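Local coordinates for putative cytoplasmic protein (Salmonella typhimurium LT2, PDB 2Q02) that is of uncharacterised function but binds zinc in a xylose isomerase-like TIM barrel and may act as an isomerase, at residues 146-151 with 155-160; 85-90 with 100-105. All blocks are in the same frame, centred on the assembly; numbering follows the deposited sequence.

Contact 1. Residues 146-151 with 155-160; sequences SSLRSA and QQLIRE
L148 and L157 meet through single methyl groups, CD1 of L148 standing 4.3 Å from CD1 of L157, a light apolar touch between the loop and the helix that follows it. The CB of L148 points toward the helix, and CG, anti to the backbone N (chi1 177°), carries the branch on in that direction; the same side chain also rests on W153 and A154. L157 comes to meet it from the helix, and packs besides on T118 and V119 of helix 115-130.

The second point of contact is a backbone bond in the first turn of helix 151-161. The N of Q155 donates to the O of A151 over 2.9 Å. Q155 CG, set beside its own backbone N, abuts the outer end of the A151 carbonyl, 3.2 Å from A151 O. Beyond CG the chain runs extended, carrying the amide away to the backbone O of D189, to which NE2 donates. A151 and Q155 both touch V167 of strand 166-170.

Two serines bond within the approach to the helix. S146 OG accepts from L148 N over 3.1 Å, an ST turn, while also bonding to L141 O, so the loop is tied back on itself just before L148. S150 occupies the N-cap position and its OG bonds to W153 N. The ST turn at S146 and the N-cap at S150 lead from the beta-alpha loop after strand 135-138, which begins at the zinc ligand E139, into helix 151-161 of the TIM barrel.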
ATOM      1  N   SER A 146      -7.463 -12.068  -9.761  1.00 45.02           N
ATOM      2  CA  SER A 146      -6.463 -11.043 -10.062  1.00 44.78           C
ATOM      3  C   SER A 146      -5.634 -11.421 -11.272  1.00 44.47           C
ATOM      4  O   SER A 146      -5.224 -12.568 -11.426  1.00 42.84           O
ATOM      5  CB  SER A 146      -5.536 -10.823  -8.875  1.00 43.78           C
ATOM      6  OG  SER A 146      -4.392 -10.090  -9.250  1.00 40.14           O
ATOM      7  N   SER A 147      -5.393 -10.432 -12.132  1.00 44.65           N
ATOM      8  CA  SER A 147      -4.576 -10.631 -13.322  1.00 44.88           C
ATOM      9  C   SER A 147      -3.079 -10.628 -13.021  1.00 44.85           C
ATOM     10  O   SER A 147      -2.284 -10.933 -13.892  1.00 45.03           O
ATOM     11  CB  SER A 147      -4.878  -9.553 -14.374  1.00 45.14           C
ATOM     12  OG  SER A 147      -4.423  -8.281 -13.948  1.00 39.46           O
ATOM     13  N   LEU A 148      -2.695 -10.256 -11.806  1.00 45.41           N
ATOM     14  CA  LEU A 148      -1.288 -10.160 -11.424  1.00 45.76           C
ATOM     15  C   LEU A 148      -1.165 -10.397  -9.905  1.00 45.87           C
ATOM     16  O   LEU A 148      -1.407  -9.498  -9.102  1.00 47.14           O
ATOM     17  CB  LEU A 148      -0.717  -8.781 -11.839  1.00 44.15           C
ATOM     18  CG  LEU A 148       0.740  -8.454 -11.462  1.00 46.96           C
ATOM     19  CD1 LEU A 148       1.747  -9.438 -12.097  1.00 50.26           C
ATOM     20  CD2 LEU A 148       1.127  -7.024 -11.828  1.00 46.37           C
ATOM     21  N   ARG A 149      -0.813 -11.623  -9.536  1.00 45.57           N
ATOM     22  CA  ARG A 149      -0.842 -12.091  -8.152  1.00 45.55           C
ATOM     23  C   ARG A 149       0.528 -12.289  -7.506  1.00 45.61           C
ATOM     24  O   ARG A 149       0.664 -12.216  -6.280  1.00 46.63           O
ATOM     25  CB  ARG A 149      -1.563 -13.434  -8.130  1.00 45.43           C
ATOM     26  CG  ARG A 149      -2.859 -13.410  -8.881  1.00 43.07           C
ATOM     27  CD  ARG A 149      -3.470 -14.779  -8.893  1.00 45.46           C
ATOM     28  NE  ARG A 149      -3.754 -15.250  -7.546  1.00 43.24           N
ATOM     29  CZ  ARG A 149      -3.780 -16.520  -7.176  1.00 42.90           C
ATOM     30  NH1 ARG A 149      -3.518 -17.483  -8.048  1.00 41.48           N
ATOM     31  NH2 ARG A 149      -4.070 -16.825  -5.914  1.00 42.56           N
ATOM     32  N   SER A 150       1.533 -12.567  -8.336  1.00 45.69           N
ATOM     33  CA  SER A 150       2.886 -12.852  -7.863  1.00 45.44           C
ATOM     34  C   SER A 150       3.730 -11.591  -7.871  1.00 45.17           C
ATOM     35  O   SER A 150       3.851 -10.901  -8.901  1.00 45.17           O
ATOM     36  CB  SER A 150       3.570 -13.917  -8.722  1.00 45.27           C
ATOM     37  OG  SER A 150       4.951 -14.024  -8.397  1.00 47.90           O
ATOM     38  N   ALA A 151       4.313 -11.300  -6.716  1.00 45.15           N
ATOM     39  CA  ALA A 151       5.298 -10.238  -6.588  1.00 45.41           C
ATOM     40  C   ALA A 151       6.563 -10.546  -7.400  1.00 45.78           C
ATOM     41  O   ALA A 151       7.155  -9.638  -8.008  1.00 45.32           O
ATOM     42  CB  ALA A 151       5.639  -9.991  -5.117  1.00 43.94           C
ATOM     43  N   GLN A 155       7.945  -8.306 -10.476  1.00 45.32           N
ATOM     44  CA  GLN A 155       9.308  -7.784 -10.552  1.00 45.80           C
ATOM     45  C   GLN A 155       9.949  -8.109 -11.912  1.00 45.52           C
ATOM     46  O   GLN A 155      10.685  -7.307 -12.478  1.00 45.97           O
ATOM     47  CB  GLN A 155      10.179  -8.332  -9.408  1.00 44.71           C
ATOM     48  CG  GLN A 155       9.823  -7.785  -8.055  1.00 44.08           C
ATOM     49  CD  GLN A 155      10.746  -8.273  -6.930  1.00 46.55           C
ATOM     50  OE1 GLN A 155      11.295  -9.389  -6.967  1.00 46.51           O
ATOM     51  NE2 GLN A 155      10.927  -7.418  -5.920  1.00 43.86           N
ATOM     52  N   GLN A 156       9.634  -9.282 -12.441  1.00 45.82           N
ATOM     53  CA  GLN A 156      10.164  -9.696 -13.736  1.00 46.78           C
ATOM     54  C   GLN A 156       9.644  -8.811 -14.867  1.00 45.13           C
ATOM     55  O   GLN A 156      10.405  -8.407 -15.757  1.00 44.51           O
ATOM     56  CB  GLN A 156       9.805 -11.152 -14.016  1.00 46.02           C
ATOM     57  CG  GLN A 156      10.653 -11.760 -15.098  1.00 49.41           C
ATOM     58  CD  GLN A 156      10.120 -13.090 -15.570  1.00 48.56           C
ATOM     59  OE1 GLN A 156      10.142 -14.093 -14.834  1.00 47.09           O
ATOM     60  NE2 GLN A 156       9.629 -13.110 -16.804  1.00 46.07           N
ATOM     61  N   LEU A 157       8.350  -8.532 -14.829  1.00 45.43           N
ATOM     62  CA  LEU A 157       7.703  -7.721 -15.854  1.00 45.57           C
ATOM     63  C   LEU A 157       8.258  -6.297 -15.855  1.00 45.68           C
ATOM     64  O   LEU A 157       8.504  -5.726 -16.919  1.00 45.71           O
ATOM     65  CB  LEU A 157       6.178  -7.720 -15.633  1.00 44.99           C
ATOM     66  CG  LEU A 157       5.475  -9.088 -15.796  1.00 43.89           C
ATOM     67  CD1 LEU A 157       4.001  -8.907 -15.731  1.00 42.69           C
ATOM     68  CD2 LEU A 157       5.843  -9.830 -17.110  1.00 43.80           C
ATOM     69  N   ILE A 158       8.455  -5.746 -14.656  1.00 45.39           N
ATOM     70  CA  ILE A 158       9.067  -4.422 -14.480  1.00 45.39           C
ATOM     71  C   ILE A 158      10.463  -4.361 -15.139  1.00 46.25           C
ATOM     72  O   ILE A 158      10.783  -3.402 -15.863  1.00 44.49           O
ATOM     73  CB  ILE A 158       9.091  -4.020 -12.966  1.00 45.97           C
ATOM     74  CG1 ILE A 158       7.669  -3.623 -12.535  1.00 45.21           C
ATOM     75  CG2 ILE A 158      10.049  -2.873 -12.661  1.00 42.26           C
ATOM     76  CD1 ILE A 158       7.457  -3.500 -11.046  1.00 45.88           C
ATOM     77  N   ARG A 159      11.267  -5.399 -14.912  1.00 45.80           N
ATOM     78  CA  ARG A 159      12.582  -5.497 -15.547  1.00 46.02           C
ATOM     79  C   ARG A 159      12.491  -5.566 -17.059  1.00 45.96           C
ATOM     80  O   ARG A 159      13.271  -4.934 -17.761  1.00 46.66           O
ATOM     81  CB  ARG A 159      13.365  -6.713 -15.057  1.00 45.97           C
ATOM     82  CG  ARG A 159      13.753  -6.683 -13.594  1.00 46.25           C
ATOM     83  CD  ARG A 159      14.851  -7.668 -13.303  1.00 47.69           C
ATOM     84  NE  ARG A 159      14.440  -9.063 -13.530  1.00 52.32           N
ATOM     85  CZ  ARG A 159      13.820  -9.845 -12.639  1.00 46.19           C
ATOM     86  NH1 ARG A 159      13.495  -9.387 -11.439  1.00 46.77           N
ATOM     87  NH2 ARG A 159      13.518 -11.098 -12.958  1.00 44.50           N
ATOM     88  N   GLU A 160      11.548  -6.338 -17.570  1.00 46.20           N
ATOM     89  CA  GLU A 160      11.379  -6.463 -19.010  1.00 46.86           C
ATOM     90  C   GLU A 160      10.949  -5.135 -19.643  1.00 45.37           C
ATOM     91  O   GLU A 160      11.355  -4.802 -20.759  1.00 45.44           O
ATOM     92  CB  GLU A 160      10.329  -7.526 -19.258  1.00 49.51           C
ATOM     93  CG  GLU A 160      10.179  -7.958 -20.664  1.00 49.57           C
ATOM     94  CD  GLU A 160       9.090  -8.979 -20.763  1.00 56.82           C
ATOM     95  OE1 GLU A 160       9.056  -9.900 -19.897  1.00 53.54           O
ATOM     96  OE2 GLU A 160       8.273  -8.846 -21.699  1.00 61.75           O
TER

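Contact 2. Residues 85-90 with 100-105; sequences KKTEGL and RALVLC
L102 reaches from strand 101-104 to helix 81-97 and meets T87 and L90 there. Its CB points toward the helix but stays too far back to touch it. CG, anti to the backbone N (chi1 170°), stretches the chain outward, yet it too has no partner within 4.2 Å across the contact, which leaves the touching to the two methyls at the fork. CD1 stops 4.0 Å from L90 CB. CD2 lies at 3.9 Å from the same L90 CB, so the helix residue is met at the root of its side chain, whose outer part turns off beside its own backbone N. CD2 has a second neighbour one helical turn earlier, with T87 CG2 4.2 Å away. The layer belongs to the right-handed beta-alpha-beta unit of the TIM barrel, in which helix 81-97 connects strand 66-73 to its parallel neighbour 101-104 and packs against the outside of the sheet.

T87 turns its methyl to this apolar layer while OG1 bonds to V83 O within its own helix, satisfying the buried hydroxyl. L104, two residues along the strand, extends its end in the same direction, but its CD2 stays 5.1 Å from T87 CG2. V73 of strand 66-73 and F129 of helix 115-130 touch T87, L102 and L104 alike.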
ATOM      1  N   LYS A  85      -6.615   9.275 -18.200  1.00 45.97           N
ATOM      2  CA  LYS A  85      -7.118  10.503 -17.559  1.00 47.20           C
ATOM      3  C   LYS A  85      -7.203  10.329 -16.052  1.00 47.44           C
ATOM      4  O   LYS A  85      -6.772  11.186 -15.293  1.00 47.18           O
ATOM      5  CB  LYS A  85      -8.499  10.908 -18.090  1.00 48.24           C
ATOM      6  CG  LYS A  85      -8.477  11.844 -19.308  1.00 50.59           C
ATOM      7  N   LYS A  86      -7.755   9.207 -15.622  1.00 49.40           N
ATOM      8  CA  LYS A  86      -7.890   8.914 -14.193  1.00 50.79           C
ATOM      9  C   LYS A  86      -6.519   8.889 -13.511  1.00 50.12           C
ATOM     10  O   LYS A  86      -6.409   9.300 -12.352  1.00 53.01           O
ATOM     11  CB  LYS A  86      -8.626   7.577 -13.991  1.00 52.32           C
ATOM     12  CG  LYS A  86      -9.246   7.341 -12.611  1.00 52.95           C
ATOM     13  CD  LYS A  86      -9.918   5.944 -12.524  1.00 53.26           C
ATOM     14  N   THR A  87      -5.488   8.417 -14.222  1.00 47.56           N
ATOM     15  CA  THR A  87      -4.125   8.374 -13.689  1.00 46.94           C
ATOM     16  C   THR A  87      -3.467   9.752 -13.690  1.00 46.53           C
ATOM     17  O   THR A  87      -2.850  10.138 -12.693  1.00 46.66           O
ATOM     18  CB  THR A  87      -3.198   7.393 -14.437  1.00 47.27           C
ATOM     19  OG1 THR A  87      -3.750   6.079 -14.405  1.00 44.71           O
ATOM     20  CG2 THR A  87      -1.816   7.353 -13.764  1.00 47.24           C
ATOM     21  N   GLU A  88      -3.592  10.486 -14.792  1.00 44.50           N
ATOM     22  CA  GLU A  88      -3.107  11.868 -14.848  1.00 45.58           C
ATOM     23  C   GLU A  88      -3.677  12.736 -13.697  1.00 45.67           C
ATOM     24  O   GLU A  88      -2.980  13.589 -13.117  1.00 46.76           O
ATOM     25  CB  GLU A  88      -3.465  12.501 -16.204  1.00 45.84           C
ATOM     26  CG  GLU A  88      -2.766  11.868 -17.434  1.00 50.00           C
ATOM     27  CD  GLU A  88      -3.186  12.495 -18.771  1.00 47.58           C
ATOM     28  OE1 GLU A  88      -4.304  13.055 -18.817  1.00 55.24           O
ATOM     29  OE2 GLU A  88      -2.400  12.435 -19.758  1.00 41.07           O
ATOM     30  N   GLY A  89      -4.955  12.535 -13.381  1.00 44.70           N
ATOM     31  CA  GLY A  89      -5.592  13.231 -12.269  1.00 43.61           C
ATOM     32  C   GLY A  89      -4.940  12.887 -10.952  1.00 42.67           C
ATOM     33  O   GLY A  89      -4.729  13.756 -10.127  1.00 42.71           O
ATOM     34  N   LEU A  90      -4.607  11.615 -10.779  1.00 44.11           N
ATOM     35  CA  LEU A  90      -3.942  11.143  -9.572  1.00 44.74           C
ATOM     36  C   LEU A  90      -2.457  11.527  -9.506  1.00 45.47           C
ATOM     37  O   LEU A  90      -1.913  11.715  -8.404  1.00 45.23           O
ATOM     38  CB  LEU A  90      -4.094   9.631  -9.416  1.00 44.87           C
ATOM     39  CG  LEU A  90      -5.462   9.148  -8.942  1.00 47.72           C
ATOM     40  CD1 LEU A  90      -5.666   7.644  -9.237  1.00 48.11           C
ATOM     41  CD2 LEU A  90      -5.671   9.437  -7.450  1.00 50.50           C
ATOM     42  N   ARG A 100       5.390  11.092  -2.782  1.00 46.64           N
ATOM     43  CA  ARG A 100       6.560  10.515  -3.421  1.00 47.73           C
ATOM     44  C   ARG A 100       6.171   9.516  -4.518  1.00 46.50           C
ATOM     45  O   ARG A 100       6.801   9.447  -5.570  1.00 45.16           O
ATOM     46  CB  ARG A 100       7.361   9.770  -2.341  1.00 48.74           C
ATOM     47  CG  ARG A 100       8.679   9.173  -2.809  1.00 52.44           C
ATOM     48  CD  ARG A 100       9.598   8.876  -1.589  1.00 53.51           C
ATOM     49  NE  ARG A 100       9.581   7.463  -1.177  1.00 56.29           N
ATOM     50  CZ  ARG A 100       9.956   7.019   0.021  1.00 54.71           C
ATOM     51  NH1 ARG A 100      10.363   7.846   0.981  1.00 56.88           N
ATOM     52  NH2 ARG A 100       9.915   5.725   0.264  1.00 61.58           N
ATOM     53  N   ALA A 101       5.138   8.732  -4.245  1.00 45.29           N
ATOM     54  CA  ALA A 101       4.792   7.616  -5.095  1.00 45.51           C
ATOM     55  C   ALA A 101       3.274   7.541  -5.312  1.00 45.89           C
ATOM     56  O   ALA A 101       2.471   8.069  -4.502  1.00 44.19           O
ATOM     57  CB  ALA A 101       5.305   6.307  -4.463  1.00 44.47           C
ATOM     58  N   LEU A 102       2.894   6.889  -6.414  1.00 45.36           N
ATOM     59  CA  LEU A 102       1.504   6.530  -6.651  1.00 45.34           C
ATOM     60  C   LEU A 102       1.441   5.018  -6.869  1.00 46.23           C
ATOM     61  O   LEU A 102       2.279   4.414  -7.578  1.00 45.21           O
ATOM     62  CB  LEU A 102       0.913   7.301  -7.834  1.00 46.53           C
ATOM     63  CG  LEU A 102      -0.457   6.944  -8.421  1.00 45.18           C
ATOM     64  CD1 LEU A 102      -1.564   7.261  -7.447  1.00 47.78           C
ATOM     65  CD2 LEU A 102      -0.676   7.694  -9.699  1.00 44.95           C
ATOM     66  N   VAL A 103       0.437   4.412  -6.238  1.00 46.27           N
ATOM     67  CA  VAL A 103       0.260   2.964  -6.275  1.00 45.92           C
ATOM     68  C   VAL A 103      -0.567   2.525  -7.474  1.00 45.25           C
ATOM     69  O   VAL A 103      -1.586   3.142  -7.803  1.00 44.45           O
ATOM     70  CB  VAL A 103      -0.443   2.467  -4.989  1.00 44.40           C
ATOM     71  CG1 VAL A 103      -0.728   0.969  -5.072  1.00 48.25           C
ATOM     72  CG2 VAL A 103       0.389   2.777  -3.769  1.00 45.30           C
ATOM     73  N   LEU A 104      -0.146   1.424  -8.089  1.00 46.52           N
ATOM     74  CA  LEU A 104      -0.806   0.854  -9.279  1.00 46.27           C
ATOM     75  C   LEU A 104      -1.341  -0.561  -8.980  1.00 45.90           C
ATOM     76  O   LEU A 104      -0.602  -1.438  -8.500  1.00 45.15           O
ATOM     77  CB  LEU A 104       0.188   0.778 -10.436  1.00 45.53           C
ATOM     78  CG  LEU A 104       0.779   2.113 -10.894  1.00 47.84           C
ATOM     79  CD1 LEU A 104       2.046   1.908 -11.687  1.00 50.23           C
ATOM     80  CD2 LEU A 104      -0.212   2.905 -11.735  1.00 49.39           C
ATOM     81  N   CYS A 105      -2.626  -0.772  -9.252  1.00 45.64           N
ATOM     82  CA  CYS A 105      -3.261  -2.049  -8.982  1.00 46.65           C
ATOM     83  C   CYS A 105      -3.755  -2.695 -10.256  1.00 45.81           C
ATOM     84  O   CYS A 105      -4.386  -2.018 -11.084  1.00 45.60           O
ATOM     85  CB  CYS A 105      -4.470  -1.862  -8.056  1.00 48.88           C
ATOM     86  SG  CYS A 105      -4.017  -1.480  -6.350  1.00 54.47           S
TER

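How the contacts relate
The two contacts are separate packing sites in one barrel, centres 18 Å and nearest atoms about 7 Å apart. Contact 2 comes first along the chain. Helix 115-130 touches both, its early residues at contact 1 and its later ones, L125 and F129, at contact 2. A further link lies just beyond strand 101-104, where the backbone of L107 bonds to both the backbone and the hydroxyl of S147. Neither contact holds any of the four zinc ligands E139, D170, H197 and E245; the side chains of A151 and L102 lie about 12 and 13 Å from a bound zinc ion. E139 lies about 8 Å from L148 and 10 Å from L102, side chain to side chain.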